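Local coordinates for protein arylmalonate decarboxylase (Bordetella bronchiseptica, PDB 3IXL) that catalyses the decarboxylation of 2-aryl-2-methylmalonates to 2-arylpropionates, taking up a proton and releasing carbon dioxide, at residues L167-F175 / E199-P207; T75-N86 / Y126-F137. The protein carries 2 engineered substitutions. All blocks are in the same frame, centred on the assembly; numbering follows the deposited sequence.

Interaction 1 of 2, residues L167-F175 / E199-P207; sequences LVDLCVRAF and EVERRLGVP
Val168, Cys171, Val172 and Phe175 of helix 164-176 pack against Val200, Arg203 and Leu204 of helix 196-204, two helices of an alpha/beta fold that lie over the parallel sheet carrying strand 183-187. The segment axes pass 9.9 Å apart and cross at -38°, a roughly parallel alignment. Where the backbones come nearest, Val200 pushes CG2 against the first helix, 3.8 Å from CA of Val168 and 3.7 Å from CB of Cys171. Its other branch, CG1, also leans on that cysteine methylene, so both methyls of Val200 touch that one carbon. Val168 in turn spreads its two methyls over CG of Glu199, whose carboxylate is gripped side-on by Arg202, NE taking one oxygen and NH2 the other.

Arg203 closes the outer side of the seam. Its chain bends at chi3 (52°) and brings the guanidinium across the two valines at about a right angle. CG2 of Val172 sits over the centre of one guanidinium face, 4.0 Å from CZ, while NH1 reaches CG1 of Val168 at 3.8 Å. These are van der Waals contacts of methyl groups with a guanidinium, made at the solvent-facing side of the pair. Toward the sheet, Val200, Leu204 and Phe175 touch Ile184, and Cys171 touches Leu186.

Phe175 and Leu204 lie alongside each other, pointing opposite ways. With CG anti to the backbone N (chi1 -175°), the phenyl group extends toward Val206, just past the end of helix 196-204, where Gly205, with positive phi, turns the chain toward Pro207 and strand 208-210. Val206 points back at the ring and touches it obliquely. Leu204 CD1 rests 3.8 Å from Phe175 CB, and at the far end of the ring Val206 CG1 lies 3.9 Å from Phe175 CZ.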
# COMPACT_ATOMS: atom_id res chain seq x y z
N LEU A 167 4.32 -15.18 -4.87
CA LEU A 167 4.45 -14.14 -3.84
C LEU A 167 4.93 -14.71 -2.50
O LEU A 167 5.75 -14.09 -1.82
CB LEU A 167 3.13 -13.39 -3.67
CG LEU A 167 2.67 -12.60 -4.89
CD1 LEU A 167 1.24 -12.12 -4.72
CD2 LEU A 167 3.63 -11.42 -5.15
N VAL A 168 4.44 -15.89 -2.14
CA VAL A 168 4.92 -16.54 -0.92
C VAL A 168 6.43 -16.79 -1.03
O VAL A 168 7.20 -16.51 -0.11
CB VAL A 168 4.18 -17.88 -0.64
CG1 VAL A 168 4.88 -18.68 0.48
CG2 VAL A 168 2.72 -17.62 -0.29
N ASP A 169 6.85 -17.33 -2.17
CA ASP A 169 8.26 -17.62 -2.40
C ASP A 169 9.12 -16.35 -2.40
O ASP A 169 10.23 -16.35 -1.87
CB ASP A 169 8.43 -18.35 -3.72
CG ASP A 169 9.87 -18.56 -4.08
OD1 ASP A 169 10.51 -19.41 -3.42
OD2 ASP A 169 10.35 -17.87 -5.00
N LEU A 170 8.61 -15.27 -2.99
CA LEU A 170 9.32 -13.99 -2.98
C LEU A 170 9.59 -13.49 -1.56
O LEU A 170 10.70 -13.05 -1.24
CB LEU A 170 8.51 -12.95 -3.74
CG LEU A 170 9.16 -11.59 -3.97
CD1 LEU A 170 10.31 -11.68 -4.98
CD2 LEU A 170 8.10 -10.59 -4.46
N CYS A 171 8.57 -13.56 -0.71
CA CYS A 171 8.72 -13.17 0.69
C CYS A 171 9.71 -14.04 1.44
O CYS A 171 10.55 -13.53 2.19
CB CYS A 171 7.37 -13.22 1.40
SG CYS A 171 6.21 -11.94 0.88
N VAL A 172 9.61 -15.36 1.24
CA VAL A 172 10.51 -16.29 1.92
C VAL A 172 11.96 -16.05 1.48
O VAL A 172 12.86 -15.98 2.33
CB VAL A 172 10.08 -17.76 1.69
CG1 VAL A 172 11.13 -18.71 2.27
CG2 VAL A 172 8.73 -18.03 2.32
N ARG A 173 12.18 -15.87 0.17
CA ARG A 173 13.55 -15.61 -0.32
C ARG A 173 14.11 -14.28 0.20
O ARG A 173 15.27 -14.20 0.59
CB ARG A 173 13.63 -15.70 -1.85
CG ARG A 173 13.49 -17.13 -2.38
CD ARG A 173 13.77 -17.24 -3.87
NE ARG A 173 12.77 -16.57 -4.70
CZ ARG A 173 12.98 -15.42 -5.35
NH1 ARG A 173 14.16 -14.81 -5.26
NH2 ARG A 173 12.02 -14.88 -6.08
N ALA A 174 13.27 -13.25 0.26
CA ALA A 174 13.70 -11.95 0.80
C ALA A 174 14.08 -12.06 2.28
O ALA A 174 15.09 -11.50 2.72
CB ALA A 174 12.61 -10.90 0.61
N PHE A 175 13.28 -12.80 3.04
CA PHE A 175 13.55 -13.00 4.45
C PHE A 175 14.80 -13.85 4.67
O PHE A 175 15.58 -13.58 5.59
CB PHE A 175 12.34 -13.64 5.14
CG PHE A 175 12.51 -13.77 6.63
CD1 PHE A 175 12.81 -15.01 7.21
CD2 PHE A 175 12.38 -12.66 7.46
CE1 PHE A 175 12.96 -15.12 8.59
CE2 PHE A 175 12.54 -12.77 8.84
CZ PHE A 175 12.82 -14.00 9.40
N GLU A 199 0.09 -17.37 4.78
CA GLU A 199 1.00 -18.48 4.53
C GLU A 199 2.43 -18.10 4.89
O GLU A 199 3.15 -18.86 5.54
CB GLU A 199 0.88 -18.94 3.08
CG GLU A 199 1.83 -20.06 2.64
CD GLU A 199 1.66 -21.38 3.39
OE1 GLU A 199 2.53 -22.25 3.20
OE2 GLU A 199 0.68 -21.55 4.15
N VAL A 200 2.85 -16.90 4.49
CA VAL A 200 4.18 -16.42 4.85
C VAL A 200 4.33 -16.28 6.36
O VAL A 200 5.34 -16.72 6.93
CB VAL A 200 4.52 -15.07 4.18
CG1 VAL A 200 5.86 -14.55 4.64
CG2 VAL A 200 4.53 -15.21 2.66
N GLU A 201 3.33 -15.69 7.01
CA GLU A 201 3.38 -15.51 8.47
C GLU A 201 3.43 -16.85 9.21
O GLU A 201 4.17 -16.99 10.19
CB GLU A 201 2.20 -14.65 8.96
CG GLU A 201 2.33 -13.19 8.50
CD GLU A 201 1.27 -12.26 9.07
OE1 GLU A 201 0.23 -12.74 9.58
OE2 GLU A 201 1.48 -11.03 8.98
N ARG A 202 2.66 -17.83 8.72
CA ARG A 202 2.66 -19.20 9.27
C ARG A 202 4.05 -19.82 9.16
O ARG A 202 4.57 -20.39 10.14
CB ARG A 202 1.65 -20.06 8.51
CG ARG A 202 1.53 -21.50 9.02
CD ARG A 202 0.77 -22.39 8.01
NE ARG A 202 1.52 -22.70 6.80
CZ ARG A 202 2.44 -23.66 6.70
NH1 ARG A 202 2.74 -24.41 7.76
NH2 ARG A 202 3.06 -23.87 5.55
N ARG A 203 4.64 -19.75 7.98
CA ARG A 203 5.91 -20.42 7.72
C ARG A 203 7.10 -19.77 8.41
O ARG A 203 8.01 -20.47 8.87
CB ARG A 203 6.17 -20.51 6.22
CG ARG A 203 5.29 -21.52 5.51
CD ARG A 203 5.64 -21.61 4.04
NE ARG A 203 7.06 -21.85 3.82
CZ ARG A 203 7.65 -21.88 2.62
NH1 ARG A 203 6.93 -21.69 1.52
NH2 ARG A 203 8.95 -22.09 2.52
N LEU A 204 7.10 -18.44 8.50
CA LEU A 204 8.27 -17.73 9.00
C LEU A 204 8.16 -17.24 10.43
O LEU A 204 9.19 -17.00 11.08
CB LEU A 204 8.62 -16.57 8.07
CG LEU A 204 8.87 -16.92 6.61
CD1 LEU A 204 9.22 -15.68 5.81
CD2 LEU A 204 9.98 -17.97 6.48
N GLY A 205 6.94 -17.05 10.93
CA GLY A 205 6.74 -16.56 12.29
C GLY A 205 7.07 -15.09 12.47
O GLY A 205 7.31 -14.63 13.58
N VAL A 206 7.09 -14.35 11.36
CA VAL A 206 7.23 -12.89 11.39
C VAL A 206 6.06 -12.28 10.63
O VAL A 206 5.46 -12.94 9.77
CB VAL A 206 8.59 -12.40 10.80
CG1 VAL A 206 9.78 -13.01 11.56
CG2 VAL A 206 8.69 -12.72 9.31
N PRO A 207 5.69 -11.03 10.98
CA PRO A 207 4.57 -10.39 10.30
C PRO A 207 4.92 -9.89 8.90
O PRO A 207 6.08 -9.56 8.62
CB PRO A 207 4.22 -9.22 11.22
CG PRO A 207 5.50 -8.88 11.89
CD PRO A 207 6.27 -10.17 12.03

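Interaction 2 of 2, residues T75-N86 / Y126-F137; sequences TSLSFYRGAAFN and YIDDVNERLAAF. With PAC (2-phenylacetic acid), chain C.
The Phe79 ring is sandwiched between Leu134, whose CA and CB cover one face, and CA of its own helix neighbour Ser76 on the other; Thr75 CG2 and Tyr126 CE1 lie at its edge. Setting CG between backbone N and carbonyl carbon, chi1 of 73° lays the ring back over Ser76. The CH-pi contact from Leu134 CB ends 4.0 Å from the ring centroid. Phe79 CB then covers a face of Phe137, 3.8 Å from that centroid, while Gly82 C and Ala83 N line the Phe137 edge. Phe79 and Tyr126 meet obliquely, their planes 73° apart, and Val130 CG1 packs on a face of Tyr126.

At the outer end, Arg133 NH1 donates to Tyr80 O at 2.9 Å, tilted 34° from the carbonyl plane, while NE pairs with Asp129. A water donates to both Phe79 O and Arg133 O.

At the inner end, phenylacetate O2 accepts from Ser76 N, Ser76 OG and Tyr126 OH, the last at 2.7 Å; O1 accepts from Thr75 N and OG1. Ser76 OG also bonds Tyr48. With Gly189 N, these groups form the phenylacetate carboxylate site of this Asp/Glu racemase clan enzyme, which probably holds the substrate's carboxylate alike.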
# COMPACT_ATOMS: atom_id res chain seq x y z
N THR A 75 1.71 2.91 -3.48
CA THR A 75 2.86 3.03 -2.60
C THR A 75 3.93 3.87 -3.29
O THR A 75 4.38 4.89 -2.76
CB THR A 75 3.45 1.64 -2.24
OG1 THR A 75 2.44 0.62 -2.32
CG2 THR A 75 4.05 1.66 -0.84
N SER A 76 4.30 3.46 -4.50
CA SER A 76 5.43 4.10 -5.17
C SER A 76 5.15 5.54 -5.61
O SER A 76 6.04 6.38 -5.57
CB SER A 76 5.99 3.22 -6.29
OG SER A 76 4.99 2.88 -7.23
N LEU A 77 3.91 5.82 -6.01
CA LEU A 77 3.54 7.19 -6.36
C LEU A 77 3.73 8.11 -5.16
O LEU A 77 4.04 9.30 -5.31
CB LEU A 77 2.08 7.23 -6.82
CG LEU A 77 1.45 8.34 -7.64
CD1 LEU A 77 2.35 8.81 -8.76
CD2 LEU A 77 0.22 7.71 -8.22
N SER A 78 3.56 7.55 -3.95
CA SER A 78 3.69 8.33 -2.73
C SER A 78 5.09 8.31 -2.07
O SER A 78 5.39 9.22 -1.30
CB SER A 78 2.58 8.00 -1.72
OG SER A 78 2.50 6.62 -1.41
N PHE A 79 5.94 7.33 -2.40
CA PHE A 79 7.30 7.30 -1.84
C PHE A 79 8.43 7.72 -2.78
O PHE A 79 9.56 7.92 -2.31
CB PHE A 79 7.63 5.98 -1.10
CG PHE A 79 7.85 4.76 -2.00
CD1 PHE A 79 8.89 4.71 -2.94
CD2 PHE A 79 7.04 3.64 -1.85
CE1 PHE A 79 9.08 3.60 -3.75
CE2 PHE A 79 7.22 2.50 -2.64
CZ PHE A 79 8.25 2.48 -3.59
N TYR A 80 8.16 7.83 -4.09
CA TYR A 80 9.28 7.95 -5.04
C TYR A 80 10.12 9.21 -4.92
O TYR A 80 11.23 9.26 -5.45
CB TYR A 80 8.85 7.74 -6.49
CG TYR A 80 8.20 8.90 -7.23
CD1 TYR A 80 6.91 9.34 -6.90
CD2 TYR A 80 8.84 9.51 -8.31
CE1 TYR A 80 6.31 10.37 -7.61
CE2 TYR A 80 8.24 10.53 -9.04
CZ TYR A 80 6.97 10.96 -8.68
OH TYR A 80 6.35 11.97 -9.40
N ARG A 81 9.57 10.22 -4.26
CA ARG A 81 10.27 11.49 -4.08
C ARG A 81 10.77 11.67 -2.66
O ARG A 81 11.33 12.72 -2.33
CB ARG A 81 9.34 12.64 -4.48
CG ARG A 81 9.17 12.77 -5.98
CD ARG A 81 8.16 13.84 -6.32
NE ARG A 81 8.16 14.17 -7.75
CZ ARG A 81 7.22 14.88 -8.36
NH1 ARG A 81 6.17 15.34 -7.68
NH2 ARG A 81 7.33 15.11 -9.66
N GLY A 82 10.59 10.66 -1.82
CA GLY A 82 11.06 10.72 -0.44
C GLY A 82 9.95 11.02 0.55
O GLY A 82 8.79 11.27 0.16
N ALA A 83 10.31 10.99 1.83
CA ALA A 83 9.34 11.14 2.92
C ALA A 83 8.66 12.50 2.99
O ALA A 83 7.46 12.59 3.26
CB ALA A 83 9.99 10.81 4.26
N ALA A 84 9.43 13.57 2.77
CA ALA A 84 8.86 14.91 2.82
C ALA A 84 7.73 15.07 1.80
O ALA A 84 6.70 15.68 2.10
CB ALA A 84 9.91 15.99 2.60
N PHE A 85 7.92 14.53 0.59
CA PHE A 85 6.88 14.67 -0.43
C PHE A 85 5.62 13.87 -0.08
O PHE A 85 4.51 14.33 -0.31
CB PHE A 85 7.37 14.31 -1.84
CG PHE A 85 6.29 14.37 -2.88
CD1 PHE A 85 5.82 15.59 -3.34
CD2 PHE A 85 5.72 13.20 -3.38
CE1 PHE A 85 4.81 15.65 -4.29
CE2 PHE A 85 4.72 13.25 -4.34
CZ PHE A 85 4.25 14.48 -4.79
N ASN A 86 5.79 12.68 0.47
CA ASN A 86 4.65 11.92 0.96
C ASN A 86 3.82 12.77 1.92
O ASN A 86 2.60 12.87 1.79
CB ASN A 86 5.11 10.62 1.61
CG ASN A 86 3.95 9.78 2.11
OD1 ASN A 86 3.01 9.49 1.36
ND2 ASN A 86 4.00 9.39 3.37
N TYR A 126 8.79 -4.39 -8.00
CA TYR A 126 9.37 -3.28 -8.79
C TYR A 126 10.71 -3.53 -9.44
O TYR A 126 11.43 -4.47 -9.11
CB TYR A 126 9.56 -2.05 -7.92
CG TYR A 126 8.43 -1.66 -7.00
CD1 TYR A 126 8.65 -1.52 -5.63
CD2 TYR A 126 7.16 -1.37 -7.50
CE1 TYR A 126 7.63 -1.12 -4.78
CE2 TYR A 126 6.13 -0.97 -6.65
CZ TYR A 126 6.38 -0.85 -5.29
OH TYR A 126 5.38 -0.45 -4.43
N ILE A 127 11.05 -2.62 -10.36
CA ILE A 127 12.43 -2.48 -10.86
C ILE A 127 13.28 -1.71 -9.84
O ILE A 127 12.75 -1.03 -8.96
CB ILE A 127 12.51 -1.84 -12.28
CG1 ILE A 127 11.92 -0.42 -12.29
CG2 ILE A 127 11.81 -2.74 -13.30
CD1 ILE A 127 12.18 0.35 -13.61
N ASP A 128 14.60 -1.78 -9.98
CA ASP A 128 15.50 -1.35 -8.92
C ASP A 128 15.56 0.13 -8.61
O ASP A 128 15.83 0.50 -7.46
CB ASP A 128 16.90 -1.94 -9.10
CG ASP A 128 16.98 -3.39 -8.66
OD1 ASP A 128 16.06 -3.87 -7.93
OD2 ASP A 128 17.97 -4.06 -9.02
N ASP A 129 15.29 1.00 -9.58
CA ASP A 129 15.23 2.43 -9.26
C ASP A 129 14.14 2.65 -8.22
O ASP A 129 14.33 3.41 -7.27
CB ASP A 129 14.98 3.29 -10.50
CG ASP A 129 14.99 4.80 -10.20
OD1 ASP A 129 15.66 5.23 -9.24
OD2 ASP A 129 14.33 5.54 -10.94
N VAL A 130 13.00 2.00 -8.42
CA VAL A 130 11.90 2.12 -7.48
C VAL A 130 12.25 1.44 -6.14
O VAL A 130 11.95 1.98 -5.08
CB VAL A 130 10.59 1.58 -8.09
CG1 VAL A 130 9.44 1.67 -7.09
CG2 VAL A 130 10.23 2.37 -9.35
N ASN A 131 12.92 0.27 -6.18
CA ASN A 131 13.36 -0.39 -4.95
C ASN A 131 14.32 0.45 -4.12
O ASN A 131 14.23 0.47 -2.89
CB ASN A 131 13.96 -1.76 -5.26
CG ASN A 131 12.95 -2.71 -5.82
OD1 ASN A 131 11.79 -2.70 -5.40
ND2 ASN A 131 13.36 -3.54 -6.79
N GLU A 132 15.23 1.15 -4.79
CA GLU A 132 16.18 2.04 -4.12
C GLU A 132 15.44 3.18 -3.44
O GLU A 132 15.75 3.55 -2.31
CB GLU A 132 17.20 2.60 -5.10
CG GLU A 132 18.21 1.58 -5.59
CD GLU A 132 19.23 2.15 -6.56
OE1 GLU A 132 20.10 1.38 -7.03
OE2 GLU A 132 19.19 3.37 -6.86
N ARG A 133 14.44 3.73 -4.13
CA ARG A 133 13.64 4.82 -3.57
C ARG A 133 12.82 4.35 -2.37
O ARG A 133 12.67 5.08 -1.38
CB ARG A 133 12.73 5.43 -4.64
CG ARG A 133 13.51 6.18 -5.73
CD ARG A 133 12.65 6.44 -6.94
NE ARG A 133 13.39 6.94 -8.11
CZ ARG A 133 13.27 8.15 -8.63
NH1 ARG A 133 12.46 9.06 -8.09
NH2 ARG A 133 13.99 8.46 -9.70
N LEU A 134 12.30 3.13 -2.43
CA LEU A 134 11.60 2.54 -1.30
C LEU A 134 12.54 2.42 -0.10
O LEU A 134 12.20 2.86 1.00
CB LEU A 134 11.02 1.17 -1.67
CG LEU A 134 10.37 0.36 -0.54
CD1 LEU A 134 9.24 1.12 0.12
CD2 LEU A 134 9.88 -0.99 -1.04
N ALA A 135 13.72 1.85 -0.31
CA ALA A 135 14.70 1.73 0.78
C ALA A 135 15.07 3.07 1.39
O ALA A 135 15.17 3.19 2.62
CB ALA A 135 15.94 0.97 0.32
N ALA A 136 15.26 4.08 0.55
CA ALA A 136 15.60 5.43 1.03
C ALA A 136 14.47 6.04 1.85
O ALA A 136 14.71 6.66 2.90
CB ALA A 136 15.97 6.34 -0.13
N PHE A 137 13.23 5.86 1.38
CA PHE A 137 12.05 6.32 2.09
C PHE A 137 11.96 5.68 3.47
O PHE A 137 11.77 6.38 4.48
CB PHE A 137 10.79 6.01 1.25
CG PHE A 137 9.49 6.27 1.98
CD1 PHE A 137 8.95 7.56 2.06
CD2 PHE A 137 8.79 5.22 2.56
CE1 PHE A 137 7.75 7.79 2.73
CE2 PHE A 137 7.59 5.45 3.23
CZ PHE A 137 7.07 6.73 3.31
C1 PAC C . 2.47 0.64 -5.99
C2 PAC C . 2.03 0.52 -7.44
C1' PAC C . 0.62 0.11 -7.80
C2' PAC C . 0.46 -0.53 -9.03
C3' PAC C . -0.80 -0.95 -9.46
C4' PAC C . -1.91 -0.71 -8.66
C5' PAC C . -1.77 -0.06 -7.43
C6' PAC C . -0.51 0.36 -6.99
O1 PAC C . 1.72 0.35 -5.02
O2 PAC C . 3.66 1.03 -5.83
O HOH W 1 12.33 7.79 -1.71

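Interaction 2 is a buried contact beside the ligand, whereas interaction 1 is partly buried and more peripheral, its centre about 18 Å from the chain centre against 12 Å. Their centres are 23 Å apart and they do not touch, and they use different helices. Strand 183-187 nevertheless relates them: Ile184 underlies 167-175 and 199-207, while Leu185 meets Leu134 and Ser187 meets Leu134 and Thr75. Chemistry follows place. Interaction 1 joins its segments through aliphatic and aromatic carbon contacts and an arginine guanidinium lying on valine methyls, its salt bridges lying within single helices, whereas interaction 2 combines CH-pi contacts and an oblique aromatic pair with an arginine-carbonyl bond, a bridging water and a bound carboxylate.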